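Local coordinates for hypothetical protein TM1631 (Thermotoga maritima, PDB 1VPQ) that is of unknown function but belongs to the DUF72 family, whose members are grouped with the TIM-barrel proteins, at residues Val92-Gly97 and Arg135-Tyr140; Lys143-Tyr148 and His173-Val178; Ser160-Glu165 and Pro190-Thr195; Thr231-Val236 and Lys266-Glu271. All blocks are in the same frame, centred on the assembly; numbering follows the deposited sequence.

Contact 1: residues Val92-Gly97 and Arg135-Tyr140; sequences VLWKEG and RKNVEY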
# COMPACT_ATOMS: atom_id res chain seq x y z
N VAL A 92 -15.72 1.04 8.19
CA VAL A 92 -17.07 1.43 8.61
C VAL A 92 -18.13 0.34 8.40
O VAL A 92 -18.69 -0.16 9.36
CB VAL A 92 -17.53 2.73 7.90
CG1 VAL A 92 -18.89 3.19 8.41
CG2 VAL A 92 -16.52 3.84 8.07
N LEU A 93 -18.38 -0.03 7.15
CA LEU A 93 -19.54 -0.85 6.80
C LEU A 93 -19.58 -2.18 7.53
O LEU A 93 -20.65 -2.65 7.90
CB LEU A 93 -19.59 -1.12 5.29
CG LEU A 93 -19.81 0.10 4.38
CD1 LEU A 93 -19.59 -0.30 2.94
CD2 LEU A 93 -21.20 0.70 4.57
N TRP A 94 -18.43 -2.80 7.74
CA TRP A 94 -18.37 -4.09 8.44
C TRP A 94 -18.80 -3.98 9.91
O TRP A 94 -19.28 -4.96 10.49
CB TRP A 94 -16.97 -4.70 8.32
CG TRP A 94 -15.88 -3.88 8.91
CD1 TRP A 94 -15.09 -2.98 8.26
CD2 TRP A 94 -15.47 -3.86 10.28
NE1 TRP A 94 -14.20 -2.41 9.14
CE2 TRP A 94 -14.42 -2.93 10.38
CE3 TRP A 94 -15.88 -4.55 11.42
CZ2 TRP A 94 -13.78 -2.67 11.59
CZ3 TRP A 94 -15.24 -4.28 12.62
CH2 TRP A 94 -14.20 -3.36 12.70
N LYS A 95 -18.60 -2.80 10.51
CA LYS A 95 -19.07 -2.50 11.86
C LYS A 95 -20.59 -2.38 11.90
O LYS A 95 -21.21 -2.61 12.94
CB LYS A 95 -18.47 -1.18 12.40
CG LYS A 95 -16.95 -1.12 12.53
CD LYS A 95 -16.56 0.15 13.31
CE LYS A 95 -15.06 0.29 13.53
NZ LYS A 95 -14.44 1.26 12.60
N GLU A 96 -21.18 -2.00 10.77
CA GLU A 96 -22.61 -1.72 10.66
C GLU A 96 -23.42 -2.84 9.99
O GLU A 96 -24.63 -2.73 9.85
CB GLU A 96 -22.81 -0.42 9.89
CG GLU A 96 -21.93 0.70 10.39
CD GLU A 96 -22.11 1.99 9.63
OE1 GLU A 96 -22.33 1.94 8.40
OE2 GLU A 96 -22.01 3.06 10.27
N GLY A 97 -22.73 -3.91 9.58
CA GLY A 97 -23.38 -5.05 8.92
C GLY A 97 -23.92 -4.71 7.54
O GLY A 97 -24.99 -5.18 7.15
N ARG A 135 -16.34 -14.91 12.16
CA ARG A 135 -17.08 -15.50 11.05
C ARG A 135 -17.77 -14.41 10.25
O ARG A 135 -17.79 -14.46 9.03
CB ARG A 135 -18.09 -16.53 11.55
CG ARG A 135 -18.62 -17.45 10.46
CD ARG A 135 -20.02 -18.02 10.79
NE ARG A 135 -21.06 -16.99 10.95
CZ ARG A 135 -21.61 -16.28 9.96
NH1 ARG A 135 -21.25 -16.46 8.68
NH2 ARG A 135 -22.55 -15.37 10.24
N LYS A 136 -18.32 -13.40 10.93
CA LYS A 136 -19.02 -12.30 10.27
C LYS A 136 -18.10 -11.38 9.43
O LYS A 136 -18.48 -10.90 8.36
CB LYS A 136 -19.81 -11.47 11.29
N ASN A 137 -16.88 -11.16 9.93
CA ASN A 137 -15.89 -10.36 9.23
C ASN A 137 -15.28 -11.07 8.03
O ASN A 137 -14.91 -10.43 7.05
CB ASN A 137 -14.79 -9.91 10.19
CG ASN A 137 -15.22 -8.76 11.06
OD1 ASN A 137 -16.22 -8.10 10.79
ND2 ASN A 137 -14.46 -8.50 12.12
N VAL A 138 -15.17 -12.39 8.10
CA VAL A 138 -14.79 -13.20 6.93
C VAL A 138 -15.92 -13.16 5.91
O VAL A 138 -15.67 -13.03 4.71
CB VAL A 138 -14.50 -14.67 7.29
CG1 VAL A 138 -14.29 -15.50 6.02
CG2 VAL A 138 -13.28 -14.76 8.19
N GLU A 139 -17.16 -13.27 6.38
CA GLU A 139 -18.31 -13.11 5.51
C GLU A 139 -18.23 -11.75 4.81
O GLU A 139 -18.49 -11.65 3.61
CB GLU A 139 -19.63 -13.24 6.29
CG GLU A 139 -20.86 -13.27 5.39
CD GLU A 139 -22.16 -13.57 6.13
OE1 GLU A 139 -22.16 -13.57 7.39
OE2 GLU A 139 -23.19 -13.80 5.45
N TYR A 140 -17.84 -10.72 5.56
CA TYR A 140 -17.70 -9.38 5.00
C TYR A 140 -16.65 -9.35 3.88
O TYR A 140 -16.85 -8.69 2.86
CB TYR A 140 -17.35 -8.34 6.08
CG TYR A 140 -17.23 -6.96 5.51
CD1 TYR A 140 -18.34 -6.16 5.36
CD2 TYR A 140 -15.99 -6.46 5.09
CE1 TYR A 140 -18.24 -4.88 4.81
CE2 TYR A 140 -15.88 -5.19 4.54
CZ TYR A 140 -17.01 -4.40 4.41
OH TYR A 140 -16.92 -3.13 3.87
O HOH W 1 -19.14 -7.86 9.94

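Contact 2: residues Lys143-Tyr148 and His173-Val178; sequences KLRESY and HGITFV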
# COMPACT_ATOMS: atom_id res chain seq x y z
N LYS A 143 -18.15 -10.52 0.80
CA LYS A 143 -18.99 -9.50 0.17
C LYS A 143 -18.16 -8.51 -0.63
O LYS A 143 -18.54 -8.10 -1.73
CB LYS A 143 -19.86 -8.79 1.22
CG LYS A 143 -20.90 -9.72 1.85
CD LYS A 143 -21.67 -9.04 2.97
CE LYS A 143 -22.81 -9.92 3.49
NZ LYS A 143 -23.69 -9.17 4.45
N LEU A 144 -17.00 -8.15 -0.08
CA LEU A 144 -16.03 -7.29 -0.77
C LEU A 144 -15.48 -7.91 -2.05
O LEU A 144 -15.37 -7.25 -3.08
CB LEU A 144 -14.86 -6.97 0.17
CG LEU A 144 -13.71 -6.17 -0.44
CD1 LEU A 144 -14.20 -4.83 -0.98
CD2 LEU A 144 -12.64 -5.96 0.61
N ARG A 145 -15.11 -9.18 -1.98
CA ARG A 145 -14.59 -9.89 -3.13
C ARG A 145 -15.61 -9.85 -4.29
O ARG A 145 -15.28 -9.44 -5.40
CB ARG A 145 -14.26 -11.34 -2.75
CG ARG A 145 -13.98 -12.27 -3.93
CD ARG A 145 -12.60 -12.05 -4.51
NE ARG A 145 -12.51 -10.89 -5.39
CZ ARG A 145 -11.38 -10.46 -5.94
NH1 ARG A 145 -10.23 -11.08 -5.69
NH2 ARG A 145 -11.39 -9.40 -6.73
N GLU A 146 -16.84 -10.26 -4.02
CA GLU A 146 -17.87 -10.25 -5.06
C GLU A 146 -18.34 -8.85 -5.52
O GLU A 146 -18.93 -8.73 -6.59
CB GLU A 146 -19.04 -11.15 -4.67
CG GLU A 146 -19.81 -10.77 -3.41
CD GLU A 146 -20.68 -11.93 -2.89
OE1 GLU A 146 -20.27 -13.10 -3.03
OE2 GLU A 146 -21.77 -11.67 -2.35
N SER A 147 -18.06 -7.80 -4.74
CA SER A 147 -18.36 -6.42 -5.16
C SER A 147 -17.35 -5.84 -6.15
O SER A 147 -17.64 -4.85 -6.82
CB SER A 147 -18.45 -5.50 -3.94
OG SER A 147 -17.17 -5.14 -3.46
N TYR A 148 -16.16 -6.43 -6.22
CA TYR A 148 -15.04 -5.86 -6.97
C TYR A 148 -14.28 -6.94 -7.75
O TYR A 148 -13.55 -7.71 -7.14
CB TYR A 148 -14.07 -5.17 -6.00
CG TYR A 148 -13.02 -4.34 -6.71
CD1 TYR A 148 -13.36 -3.14 -7.34
CD2 TYR A 148 -11.69 -4.74 -6.75
CE1 TYR A 148 -12.40 -2.38 -7.98
CE2 TYR A 148 -10.73 -3.99 -7.40
CZ TYR A 148 -11.09 -2.81 -8.00
OH TYR A 148 -10.14 -2.07 -8.64
N HIS A 173 -10.28 -17.25 -2.79
CA HIS A 173 -10.94 -16.10 -3.41
C HIS A 173 -10.03 -15.20 -4.23
O HIS A 173 -10.45 -14.15 -4.68
CB HIS A 173 -11.67 -15.31 -2.32
CG HIS A 173 -12.72 -16.12 -1.62
ND1 HIS A 173 -12.44 -16.93 -0.54
CD2 HIS A 173 -14.03 -16.30 -1.90
CE1 HIS A 173 -13.54 -17.55 -0.17
NE2 HIS A 173 -14.53 -17.18 -0.97
N GLY A 174 -8.78 -15.63 -4.43
CA GLY A 174 -7.81 -14.89 -5.25
C GLY A 174 -7.52 -13.48 -4.77
O GLY A 174 -7.41 -12.54 -5.57
N ILE A 175 -7.41 -13.32 -3.46
CA ILE A 175 -7.03 -12.04 -2.86
C ILE A 175 -5.55 -12.07 -2.50
O ILE A 175 -5.09 -12.98 -1.82
CB ILE A 175 -7.86 -11.71 -1.62
CG1 ILE A 175 -9.35 -11.64 -1.98
CG2 ILE A 175 -7.39 -10.39 -1.00
CD1 ILE A 175 -10.29 -11.71 -0.79
N THR A 176 -4.81 -11.08 -2.99
CA THR A 176 -3.38 -10.98 -2.73
C THR A 176 -3.14 -10.55 -1.28
O THR A 176 -3.75 -9.59 -0.78
CB THR A 176 -2.72 -9.99 -3.73
OG1 THR A 176 -2.81 -10.54 -5.06
CG2 THR A 176 -1.26 -9.72 -3.38
N PHE A 177 -2.26 -11.28 -0.60
CA PHE A 177 -1.93 -11.03 0.79
C PHE A 177 -0.88 -9.91 0.92
O PHE A 177 0.19 -9.97 0.30
CB PHE A 177 -1.41 -12.31 1.45
CG PHE A 177 -0.92 -12.11 2.85
CD1 PHE A 177 -1.81 -11.83 3.87
CD2 PHE A 177 0.44 -12.17 3.14
CE1 PHE A 177 -1.37 -11.63 5.16
CE2 PHE A 177 0.89 -11.96 4.42
CZ PHE A 177 -0.01 -11.68 5.43
N VAL A 178 -1.19 -8.89 1.72
CA VAL A 178 -0.25 -7.82 2.00
C VAL A 178 0.72 -8.23 3.11
O VAL A 178 0.34 -8.35 4.27
CB VAL A 178 -0.97 -6.53 2.41
CG1 VAL A 178 0.03 -5.45 2.80
CG2 VAL A 178 -1.84 -6.05 1.27

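Contact 3: residues Ser160-Glu165 and Pro190-Thr195; sequences SWDREE and PYRPIT. With SO4 (sulfate ion), chain D.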
# COMPACT_ATOMS: atom_id res chain seq x y z
N SER A 160 -5.30 -11.50 15.62
CA SER A 160 -6.27 -12.59 15.48
C SER A 160 -6.35 -13.20 14.07
O SER A 160 -6.83 -14.33 13.90
CB SER A 160 -7.66 -12.08 15.88
OG SER A 160 -8.06 -10.97 15.09
N TRP A 161 -5.91 -12.44 13.07
CA TRP A 161 -5.98 -12.85 11.67
C TRP A 161 -4.85 -13.78 11.21
O TRP A 161 -4.97 -14.40 10.15
CB TRP A 161 -6.00 -11.61 10.77
CG TRP A 161 -7.30 -10.86 10.78
CD1 TRP A 161 -7.57 -9.69 11.43
CD2 TRP A 161 -8.51 -11.22 10.10
NE1 TRP A 161 -8.86 -9.31 11.20
CE2 TRP A 161 -9.47 -10.23 10.39
CE3 TRP A 161 -8.88 -12.29 9.27
CZ2 TRP A 161 -10.77 -10.27 9.89
CZ3 TRP A 161 -10.17 -12.33 8.77
CH2 TRP A 161 -11.10 -11.32 9.08
N ASP A 162 -3.75 -13.88 11.97
CA ASP A 162 -2.60 -14.70 11.53
C ASP A 162 -2.81 -16.18 11.84
O ASP A 162 -2.13 -16.75 12.69
CB ASP A 162 -1.28 -14.21 12.14
CG ASP A 162 -0.09 -15.08 11.71
OD1 ASP A 162 0.00 -15.42 10.52
OD2 ASP A 162 0.75 -15.45 12.57
N ARG A 163 -3.74 -16.79 11.11
CA ARG A 163 -4.10 -18.19 11.31
C ARG A 163 -4.39 -18.83 9.95
O ARG A 163 -4.65 -18.13 8.98
CB ARG A 163 -5.32 -18.31 12.24
CG ARG A 163 -6.52 -17.46 11.83
CD ARG A 163 -7.63 -17.50 12.87
NE ARG A 163 -8.17 -18.85 13.06
CZ ARG A 163 -9.01 -19.20 14.03
NH1 ARG A 163 -9.44 -18.32 14.93
NH2 ARG A 163 -9.43 -20.46 14.11
N GLU A 164 -4.33 -20.15 9.88
CA GLU A 164 -4.36 -20.83 8.58
C GLU A 164 -5.62 -20.54 7.79
O GLU A 164 -5.56 -20.33 6.58
CB GLU A 164 -4.18 -22.34 8.75
CG GLU A 164 -3.92 -23.09 7.44
CD GLU A 164 -2.82 -22.45 6.58
OE1 GLU A 164 -1.77 -22.01 7.13
OE2 GLU A 164 -3.00 -22.37 5.34
N GLU A 165 -6.75 -20.53 8.47
CA GLU A 165 -8.05 -20.27 7.85
C GLU A 165 -8.04 -18.99 7.01
O GLU A 165 -8.69 -18.92 5.96
CB GLU A 165 -9.14 -20.18 8.92
CG GLU A 165 -9.56 -21.53 9.53
CD GLU A 165 -8.91 -21.85 10.88
OE1 GLU A 165 -7.72 -21.53 11.10
OE2 GLU A 165 -9.62 -22.46 11.71
N PRO A 190 1.79 -9.80 12.53
CA PRO A 190 3.22 -10.05 12.32
C PRO A 190 3.65 -10.02 10.86
O PRO A 190 2.84 -9.88 9.95
CB PRO A 190 3.40 -11.46 12.88
CG PRO A 190 2.10 -12.12 12.64
CD PRO A 190 1.06 -11.05 12.83
N TYR A 191 4.96 -10.15 10.65
CA TYR A 191 5.55 -10.18 9.32
C TYR A 191 5.47 -11.60 8.82
O TYR A 191 6.15 -12.46 9.34
CB TYR A 191 7.00 -9.71 9.38
CG TYR A 191 7.79 -9.86 8.11
CD1 TYR A 191 7.72 -8.89 7.12
CD2 TYR A 191 8.63 -10.95 7.91
CE1 TYR A 191 8.46 -9.01 5.94
CE2 TYR A 191 9.36 -11.09 6.75
CZ TYR A 191 9.28 -10.12 5.77
OH TYR A 191 10.01 -10.24 4.61
N ARG A 192 4.60 -11.83 7.85
CA ARG A 192 4.43 -13.16 7.23
C ARG A 192 4.74 -13.10 5.74
O ARG A 192 3.91 -12.66 4.95
CB ARG A 192 2.99 -13.69 7.43
CG ARG A 192 2.59 -14.12 8.85
CD ARG A 192 3.79 -14.42 9.72
NE ARG A 192 3.54 -15.25 10.88
CZ ARG A 192 4.34 -15.29 11.95
NH1 ARG A 192 5.42 -14.52 12.02
NH2 ARG A 192 4.04 -16.10 12.95
N PRO A 193 5.95 -13.55 5.33
CA PRO A 193 6.29 -13.46 3.92
C PRO A 193 5.69 -14.64 3.17
O PRO A 193 6.33 -15.68 2.97
CB PRO A 193 7.82 -13.45 3.94
CG PRO A 193 8.21 -14.16 5.19
CD PRO A 193 7.03 -14.15 6.13
N ILE A 194 4.43 -14.46 2.77
CA ILE A 194 3.57 -15.51 2.21
C ILE A 194 2.83 -14.98 0.99
O ILE A 194 2.47 -13.80 0.93
CB ILE A 194 2.53 -16.00 3.26
CG1 ILE A 194 3.20 -16.86 4.32
CG2 ILE A 194 1.39 -16.81 2.61
CD1 ILE A 194 2.37 -17.00 5.56
N THR A 195 2.61 -15.87 0.02
CA THR A 195 1.80 -15.53 -1.16
C THR A 195 0.52 -16.36 -1.21
O THR A 195 0.53 -17.56 -0.98
CB THR A 195 2.58 -15.73 -2.49
OG1 THR A 195 3.06 -17.08 -2.56
CG2 THR A 195 3.74 -14.77 -2.58
S SO4 D . 7.71 -10.88 13.30
O1 SO4 D . 6.65 -9.95 13.71
O2 SO4 D . 7.27 -12.28 13.44
O3 SO4 D . 8.08 -10.64 11.92
O4 SO4 D . 8.89 -10.65 14.11

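Contact 4: residues Thr231-Val236 and Lys266-Glu271; sequences TLFEDV and KKMLEE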
# COMPACT_ATOMS: atom_id res chain seq x y z
N THR A 231 17.44 -7.75 5.38
CA THR A 231 16.65 -8.91 5.79
C THR A 231 15.29 -8.91 5.09
O THR A 231 14.81 -9.96 4.64
CB THR A 231 16.44 -9.00 7.33
OG1 THR A 231 15.76 -7.83 7.81
CG2 THR A 231 17.76 -9.13 8.06
N LEU A 232 14.67 -7.73 4.98
CA LEU A 232 13.41 -7.59 4.23
C LEU A 232 13.63 -7.85 2.75
O LEU A 232 12.81 -8.50 2.10
CB LEU A 232 12.81 -6.19 4.42
CG LEU A 232 12.38 -5.82 5.84
CD1 LEU A 232 12.01 -4.34 5.91
CD2 LEU A 232 11.23 -6.67 6.33
N PHE A 233 14.75 -7.35 2.23
CA PHE A 233 15.08 -7.46 0.81
C PHE A 233 15.20 -8.91 0.35
O PHE A 233 14.66 -9.28 -0.69
CB PHE A 233 16.38 -6.70 0.50
CG PHE A 233 16.91 -6.91 -0.91
CD1 PHE A 233 16.36 -6.22 -1.98
CD2 PHE A 233 17.94 -7.80 -1.15
CE1 PHE A 233 16.84 -6.41 -3.26
CE2 PHE A 233 18.42 -8.00 -2.43
CZ PHE A 233 17.87 -7.31 -3.48
N GLU A 234 15.91 -9.74 1.11
CA GLU A 234 16.12 -11.13 0.73
C GLU A 234 14.79 -11.91 0.64
O GLU A 234 14.63 -12.78 -0.21
CB GLU A 234 17.11 -11.82 1.68
N ASP A 235 13.85 -11.56 1.52
CA ASP A 235 12.50 -12.13 1.47
C ASP A 235 11.74 -11.67 0.23
O ASP A 235 11.11 -12.49 -0.44
CB ASP A 235 11.70 -11.75 2.72
CG ASP A 235 12.15 -12.51 3.96
OD1 ASP A 235 12.77 -13.58 3.83
OD2 ASP A 235 11.88 -12.03 5.08
N VAL A 236 11.80 -10.37 -0.07
CA VAL A 236 11.17 -9.82 -1.28
C VAL A 236 11.65 -10.49 -2.58
O VAL A 236 10.86 -10.76 -3.48
CB VAL A 236 11.36 -8.28 -1.38
CG1 VAL A 236 10.97 -7.77 -2.77
CG2 VAL A 236 10.54 -7.56 -0.32
N LYS A 266 15.67 0.25 -3.35
CA LYS A 266 15.72 0.27 -4.83
C LYS A 266 17.14 0.01 -5.34
O LYS A 266 17.33 -0.70 -6.34
CB LYS A 266 15.19 1.61 -5.34
CG LYS A 266 15.44 1.91 -6.80
CD LYS A 266 14.69 3.17 -7.23
CE LYS A 266 15.51 4.01 -8.20
NZ LYS A 266 16.59 4.77 -7.50
N LYS A 267 18.12 0.59 -4.66
CA LYS A 267 19.54 0.35 -4.91
C LYS A 267 19.89 -1.13 -4.77
O LYS A 267 20.63 -1.68 -5.58
CB LYS A 267 20.37 1.19 -3.93
CG LYS A 267 21.88 1.05 -4.08
CD LYS A 267 22.48 -0.06 -3.21
CE LYS A 267 24.01 -0.08 -3.33
NZ LYS A 267 24.63 -1.17 -2.53
N MET A 268 19.38 -1.77 -3.72
CA MET A 268 19.62 -3.19 -3.49
C MET A 268 19.08 -4.04 -4.64
O MET A 268 19.73 -4.98 -5.09
CB MET A 268 19.01 -3.64 -2.16
CG MET A 268 19.66 -3.02 -0.95
SD MET A 268 18.88 -3.54 0.59
CE MET A 268 19.78 -2.50 1.75
N LEU A 269 17.88 -3.69 -5.11
CA LEU A 269 17.27 -4.36 -6.25
C LEU A 269 18.12 -4.24 -7.50
O LEU A 269 18.20 -5.18 -8.29
CB LEU A 269 15.87 -3.80 -6.52
CG LEU A 269 14.83 -4.13 -5.44
CD1 LEU A 269 13.72 -3.08 -5.36
CD2 LEU A 269 14.24 -5.52 -5.67
N GLU A 270 18.76 -3.09 -7.68
CA GLU A 270 19.56 -2.82 -8.88
C GLU A 270 20.78 -3.72 -9.06
O GLU A 270 21.31 -3.79 -10.17
CB GLU A 270 19.99 -1.34 -8.96
CG GLU A 270 18.85 -0.30 -9.09
CD GLU A 270 17.60 -0.81 -9.83
OE1 GLU A 270 17.72 -1.55 -10.83
OE2 GLU A 270 16.48 -0.44 -9.41
N GLU A 271 21.23 -4.39 -8.00
CA GLU A 271 22.19 -5.50 -8.17
C GLU A 271 21.51 -6.84 -7.88
O GLU A 271 20.88 -7.43 -8.76
CB GLU A 271 23.43 -5.34 -7.29
CG GLU A 271 23.17 -5.31 -5.79
CD GLU A 271 23.51 -3.98 -5.13
OE1 GLU A 271 24.23 -3.15 -5.74
OE2 GLU A 271 23.08 -3.77 -3.97

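Contact 1: residues Val92-Gly97 and Arg135-Tyr140
Trp94 lays its CB over the middle of the Tyr140 ring. The CB carbon stands 3.5 Å from the Tyr140 ring centroid, only 9° off the normal, a close CH-pi contact. The indole itself does not lie flat on the phenol. Its five-membered ring presents an edge to the Tyr140 face, with planes 69° apart, in a T-shaped pair. The torsion of Trp94 explains this: CG sits between the backbone N and the carbonyl carbon (chi1 61°), which swings the indole aside and leaves CB to meet the ring. Trp94 NE1 then bonds to Thr90 O. At the far end of the phenol, Leu93 CB lies 3.6 Å from Tyr140 OH, and the two side chains cross at about a right angle. That hydroxyl is hydrogen-bonded to Val89 O. Helix 135-147 is one of the helices alternating with the parallel strands of this TIM-barrel-clan fold. The contact joins its start to helix 93-96, a short extra turn after helix 87-91 in the connection from strand 80-84 to helix 101-116. Asn137 stands beside the indole, its amide nearly perpendicular to the ring, and brings OD1 to 3.6 Å from Trp94 CE3. A water bridges the segments, hydrogen-bonded to Trp94 O at 3.0 Å and to Asn137 OD1 at 3.1 Å. Asn137 ND2 turns to Lys132 O.

Contact 2: residues Lys143-Tyr148 and His173-Val178
Arg145 reaches from helix 135-147 to the C-terminal end of helix 164-173, at His173 and Gly174. Its CG is anti to the backbone N (chi1 168°), and the chain bends twice further out, at chi2 and chi3. This folds the aliphatic part against the His173 carbonyl and carries the guanidinium to the backbone there. Here the packing is tight. Arg145 CD lies only 3.0 Å from His173 O, and the same carbonyl accepts a hydrogen bond from Arg145 NH1 at 3.2 Å. The donor lies in the carbonyl plane, and the N-H...O angle is 152°. Arg145 NH1 is also 3.2 Å from Gly174 O. The other nitrogen, Arg145 NH2, turns back to its own segment and gives a straighter bond to Tyr148 O, 2.8 Å long with an angle of 165°. Tyr150 O is a further acceptor for NH2, so carbonyls from two parts of the chain hold the guanidinium in place. On the inner side, Ile175 CG1 approaches Arg145 NH1 at 3.9 Å, and Ile175 also packs on Val154 of strand 152-155. The solvent side is looser. His173 CB only brushes Arg145 CD at 4.0 Å, its ring bonds through ND1 to Phe169 O, and Gly174 is exposed, with positive phi. An arginine thus ties the C-terminal end of one helix to that of the next, just before strand 176-181, within the repeating beta-alpha units of a TIM-barrel-like fold.

Contact 3: residues Ser160-Glu165 and Pro190-Thr195
The carboxylate of Asp162 and the guanidinium of Arg192 form a salt bridge without lying flat against each other: their planes are 77° apart. Arg192 NE is 3.3 Å from Asp162 OD2, but the hydrogen bond is weak, with an N-H...O angle of 122°. In Arg192, chi1 (-71°) sets CG beside the backbone N, 3.3 Å from Asp162 OD1, and the bend at chi2 then turns CD and the guanidinium back toward OD2. Asp162 OD1 is hydrogen-bonded to Tyr167 OH, which gives the carboxylate a second hold. Pro190 CG packs 3.6 Å from Asp162 OD2 and also lies over one face of the Arg192 guanidinium, toward its rim. A sulfate, probably from the crystallisation liquor, lies at the guanidinium edge, its O2 3.2 Å from Arg192 NH1. The same ion takes weak bonds from Tyr191 N. Without the guanidinium, as with a leucine at Arg192, Asp162 OD2 is likely to lose its charged mate and the sulfate a positive neighbour. Asp162 is the centre of an inverse gamma turn just before helix 164-173. Its partners lie in the loop between strands 176-181 and 199-204, where Arg192 touches Phe177 and Tyr191 packs against helix 226-240.

Contact 4: residues Thr231-Val236 and Lys266-Glu271
The Phe233 ring has Met268 CB over one face and Leu269 CG at its edge, in plane. The Met268 CB carbon is 3.8 Å from the Phe233 ring centroid and 19° off the normal, a CH-pi contact displaced toward the rim. Met268 SD lies obliquely, 4.8 Å from the same centroid, in a Met-aromatic contact. Phe233 CG is anti to the backbone N (chi1 172°), which sends the ring across to the other helix. There its far end meets main chain: Phe233 CZ is 3.4 Å from Met268 O, and Phe233 CE1 is 3.5 Å from Leu269 N. Leu269 CD2 touches the same CE1 at 3.7 Å. The two helices, 226-240 and 257-270, flank strand 245-250 in sequence, one before it and one after, as in the alternating strand-helix order of the TIM-barrel clan. Cutting Phe233 back to an alanine is likely to open a gap between the helices and leave Met268 CB and SD without the ring they pack on. Toward the sheet, Val236 packs on Phe202, Thr246 and Val248 of strands 199-204 and 245-250, while Leu269 packs on Val14 and Val16 of strand 13-18.

From the N terminus, contact 1 closes first, joining helix 93-96 to helix 135-147 and closing a loop that holds helix 101-116 and strand 120-126. Contact 2 starts later on that same helix and reaches the end of helix 164-173 and the turn into strand 176-181. Contact 3 opens inside the span of contact 2 and ends beyond it, so the two cross; Phe177 packs on Arg192 where they meet. Contact 1 touches contact 3 through Asn137 and Val138 against Trp161. Contact 4 closes last, pairing the two C-terminal helices about strand 245-250. It meets contact 3 through Tyr191 and Asp235, a probable hydrogen bond, but lies far from contact 1, their centres about 37 Å apart.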